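Local coordinates for pollen-specific leucine-rich repeat extensin-like protein 1 (Arabidopsis thaliana, PDB 6TME), which probably binds RALF signalling peptides through its leucine-rich repeat domain and, through its extensin-like part, links this recognition to the pollen-tube cell wall, at residues 252-255 / 256-259; 300-303 / 304-307. All blocks are in the same frame, centred on the assembly; numbering follows the deposited sequence.

Contact 1 and contact 2 follow each other along the chain, in the C-terminal half of the leucine-rich repeat solenoid. Each is a short helical turn running into the loop before a strand of the long parallel array: contact 1 leads to strand 262-264, contact 2 to strand 310-312, with strand 286-288 between them. The offset of 48 residues is twice the 24-residue plant repeat, so Ile254 and Leu257 recur as Ile302 and Leu305. The centres of contact 1 and contact 2 are 14 Å apart, their nearest atoms about 6 Å. The same buried pair is thus followed by the glycosylated Asn259 in contact 1, and in contact 2 it encloses Cys303, held by a disulfide.

Contact 1 (252-255 / 256-259). With NAG (2-acetamido-2-deoxy-beta-D-glucopyranose), chain G.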
# COMPACT_ATOMS: atom_id res chain seq x y z
N ASN A 252 0.16 22.84 -2.24
CA ASN A 252 0.82 23.34 -1.04
C ASN A 252 0.33 22.62 0.22
O ASN A 252 1.03 22.62 1.23
CB ASN A 252 0.60 24.85 -0.86
CG ASN A 252 0.94 25.67 -2.12
OD1 ASN A 252 1.87 25.36 -2.87
ND2 ASN A 252 0.18 26.74 -2.33
N GLU A 253 -0.87 22.03 0.17
CA GLU A 253 -1.43 21.35 1.33
C GLU A 253 -0.61 20.15 1.75
O GLU A 253 -0.74 19.70 2.89
CB GLU A 253 -2.88 20.94 1.04
CG GLU A 253 -3.87 22.11 0.92
CD GLU A 253 -3.76 22.86 -0.42
OE1 GLU A 253 -2.94 22.47 -1.28
OE2 GLU A 253 -4.51 23.84 -0.61
N ILE A 254 0.24 19.62 0.86
CA ILE A 254 1.17 18.57 1.25
C ILE A 254 1.95 18.94 2.50
O ILE A 254 2.27 18.08 3.33
CB ILE A 254 2.12 18.23 0.08
CG1 ILE A 254 1.32 17.60 -1.07
CG2 ILE A 254 3.20 17.25 0.53
CD1 ILE A 254 2.12 17.39 -2.34
N GLY A 255 2.24 20.23 2.69
CA GLY A 255 3.02 20.65 3.84
C GLY A 255 2.33 20.46 5.18
O GLY A 255 2.99 20.59 6.21
N SER A 256 1.03 20.16 5.20
CA SER A 256 0.36 19.86 6.45
C SER A 256 0.60 18.44 6.95
O SER A 256 0.22 18.14 8.08
CB SER A 256 -1.15 20.09 6.30
OG SER A 256 -1.38 21.23 5.50
N LEU A 257 1.24 17.58 6.16
CA LEU A 257 1.43 16.17 6.54
C LEU A 257 2.63 16.01 7.47
O LEU A 257 3.62 15.34 7.17
CB LEU A 257 1.57 15.31 5.29
CG LEU A 257 0.30 15.40 4.45
CD1 LEU A 257 0.50 14.78 3.07
CD2 LEU A 257 -0.84 14.75 5.21
N ASN A 258 2.51 16.59 8.65
CA ASN A 258 3.66 16.70 9.54
C ASN A 258 4.08 15.37 10.17
O ASN A 258 5.15 15.32 10.79
CB ASN A 258 3.38 17.74 10.63
CG ASN A 258 2.10 17.47 11.37
OD1 ASN A 258 1.31 16.63 10.95
ND2 ASN A 258 1.89 18.16 12.48
N ASN A 259 3.31 14.30 10.02
CA ASN A 259 3.75 12.99 10.50
C ASN A 259 4.28 12.09 9.40
O ASN A 259 4.63 10.94 9.67
CB ASN A 259 2.62 12.28 11.26
CG ASN A 259 2.33 12.93 12.61
OD1 ASN A 259 3.24 13.33 13.33
ND2 ASN A 259 1.05 13.03 12.96
C1 NAG G . 0.60 13.66 14.18
C2 NAG G . -0.78 14.25 13.93
C3 NAG G . -1.22 15.07 15.13
C4 NAG G . -1.18 14.20 16.38
C5 NAG G . 0.19 13.53 16.54
C6 NAG G . 0.22 12.52 17.66
C7 NAG G . -1.41 14.66 11.59
C8 NAG G . -2.10 13.33 11.65
N2 NAG G . -0.80 15.06 12.72
O4 NAG G . -1.46 14.99 17.53
O5 NAG G . 0.56 12.83 15.34
O6 NAG G . 1.21 11.53 17.43
O7 NAG G . -1.41 15.35 10.57
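The carbonyl oxygen of Glu253 takes two bonds from one residue, Ser256, whose amide and hydroxyl approach it from the same face of the carbonyl plane. The amide bond, Ser256 N to Glu253 O, is 2.9 Å long and nearly straight at 164°, with the nitrogen well above the plane. The hydroxyl donates as well, Ser256 OG standing 3.1 Å from Glu253 O and less tilted from that plane. OG can do this because it is set beside its own backbone nitrogen (chi1 -38°), pointing back over the turn; a short hydroxyl residue is well suited to gripping a carbonyl three residues earlier.

One residue on, Leu257 N bonds Ile254 O at 3.1 Å, giving successive i to i+3 bonds of 3-10 type. Leu257 then turns the chain out of the helical path as the centre of an inverse gamma turn, closed by a weak bond of 2.8 Å from Asn258 N to Ser256 O. This is the plant leucine-rich repeat pattern Ile-Gly-x-Leu, in which the two aliphatic residues face the solenoid interior. Their branches only just meet, Ile254 CG2 lying 4.5 Å from Leu257 CD1, and Ile254 also packs on Leu278 of the following loop. Asn252 O accepts a bond from Thr277 OG1 in that same loop, tying adjacent coils together.

Beyond the turn the chain becomes polar and carries sugar. Asn259 ND2 is covalently joined to C1 of the N-acetylglucosamine at 1.4 Å, a linkage that needs the asparagine amide. Asn258, with CG lodged between its backbone N and carbonyl carbon, offers OD1 to the acetamido group: the sugar N2 donates to Asn258 OD1 over 3.2 Å, a weak, strongly bent bond, and OD1 lies nearer still to the acetamido oxygen O7 (3.0 Å).

Contact 2 (300-303 / 304-307); sequences DNIC and KLPK. With SO4 (sulfate ion), chain K.
The closing turn of the one-turn helix 300-303 links Asp300 and Ile302 to Lys304 and Leu305, where the chain leaves the helix for the loop before strand 310-312. Lys304 N reaches back to Asp300 O at 3.2 Å, an i to i+4 bond bent to 144°. The next amide tightens the coil to i+3, Leu305 N meeting Ile302 O at 3.2 Å and far straighter (166°).

The leucine branch also borders that oxygen, Leu305 CG lying 3.2 Å from Ile302 O with CD1 beside it. The methyls of the two residues then converge, Ile302 CG2 lying 4.3 Å from Leu305 CD1, while Ile302 and Cys303 also touch Phe311 on the strand. Both aliphatic residues are buried, as befits branched side chains on the inner side of a coil. An alanine in place of Leu305 would lose the branch lying against Ile302 and would probably leave a gap beside that isoleucine in the interior.

On the solvent side, charge takes over. The aliphatic part of Lys304 runs alongside Asp300, CD approaching Asp300 CB at 3.6 Å, and a bend at chi3 (65°) turns the ammonium group toward a sulfate, probably from the crystallisation liquor. Lys304 NZ makes a weak bond of 3.4 Å to sulfate O4, and the ion is also bonded by Ser324 N. Asp300 OD2 lies 2.6 Å from sulfate O4 and 4.2 Å from Lys304 NZ, beyond a salt bridge, and any attraction to the lysine would depend on the acid being ionised.

Cys303 occupies the position held by Gly255 in the other contact, and its sulfur forms a disulfide with Cys325, joining this turn covalently to a later loop. An inward isoleucine and leucine three residues apart, leading into the next strand, are typical of the plant leucine-rich repeat.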
# COMPACT_ATOMS: atom_id res chain seq x y z
N ASP A 300 17.20 25.34 1.02
CA ASP A 300 17.46 24.66 2.29
C ASP A 300 16.25 24.69 3.21
O ASP A 300 16.28 24.05 4.26
CB ASP A 300 18.68 25.28 2.99
CG ASP A 300 18.50 26.74 3.29
OD1 ASP A 300 17.55 27.35 2.73
OD2 ASP A 300 19.29 27.28 4.09
N ASN A 301 15.20 25.43 2.83
CA ASN A 301 13.89 25.25 3.44
C ASN A 301 13.55 23.77 3.51
O ASN A 301 12.99 23.28 4.50
CB ASN A 301 12.85 25.99 2.61
CG ASN A 301 11.78 26.61 3.44
OD1 ASN A 301 11.93 26.76 4.65
ND2 ASN A 301 10.67 26.99 2.80
N ILE A 302 13.93 23.03 2.47
CA ILE A 302 13.61 21.62 2.32
C ILE A 302 14.80 20.74 2.69
O ILE A 302 14.66 19.77 3.44
CB ILE A 302 13.13 21.37 0.88
CG1 ILE A 302 11.81 22.11 0.64
CG2 ILE A 302 13.03 19.90 0.58
CD1 ILE A 302 11.47 22.33 -0.81
N CYS A 303 15.99 21.08 2.19
CA CYS A 303 17.16 20.23 2.36
C CYS A 303 17.67 20.17 3.79
O CYS A 303 18.46 19.27 4.11
CB CYS A 303 18.27 20.69 1.42
SG CYS A 303 17.82 20.51 -0.34
N LYS A 304 17.23 21.07 4.67
CA LYS A 304 17.66 21.02 6.06
C LYS A 304 16.56 20.56 7.01
O LYS A 304 16.67 20.74 8.22
CB LYS A 304 18.23 22.38 6.48
CG LYS A 304 19.68 22.46 6.01
CD LYS A 304 20.28 23.85 5.92
CE LYS A 304 20.39 24.55 7.25
NZ LYS A 304 21.51 25.54 7.20
N LEU A 305 15.51 19.94 6.47
CA LEU A 305 14.50 19.31 7.32
C LEU A 305 15.17 18.30 8.25
O LEU A 305 16.09 17.58 7.83
CB LEU A 305 13.44 18.63 6.45
CG LEU A 305 12.43 19.56 5.76
CD1 LEU A 305 11.73 18.87 4.60
CD2 LEU A 305 11.39 20.10 6.73
N PRO A 306 14.75 18.22 9.51
CA PRO A 306 15.58 17.55 10.54
C PRO A 306 15.71 16.05 10.39
O PRO A 306 16.77 15.49 10.73
CB PRO A 306 14.87 17.92 11.84
CG PRO A 306 13.44 18.16 11.42
CD PRO A 306 13.53 18.82 10.08
N LYS A 307 14.67 15.35 9.95
CA LYS A 307 14.75 13.90 9.83
C LYS A 307 15.01 13.45 8.40
O LYS A 307 15.13 12.24 8.15
CB LYS A 307 13.47 13.25 10.38
CG LYS A 307 13.38 13.38 11.92
CD LYS A 307 12.06 12.83 12.46
CE LYS A 307 11.90 11.35 12.13
NZ LYS A 307 10.50 10.83 12.31
S SO4 K . 22.96 26.63 3.12
O1 SO4 K . 24.02 25.87 3.79
O2 SO4 K . 22.64 26.02 1.83
O3 SO4 K . 23.42 28.00 2.90
O4 SO4 K . 21.77 26.65 3.97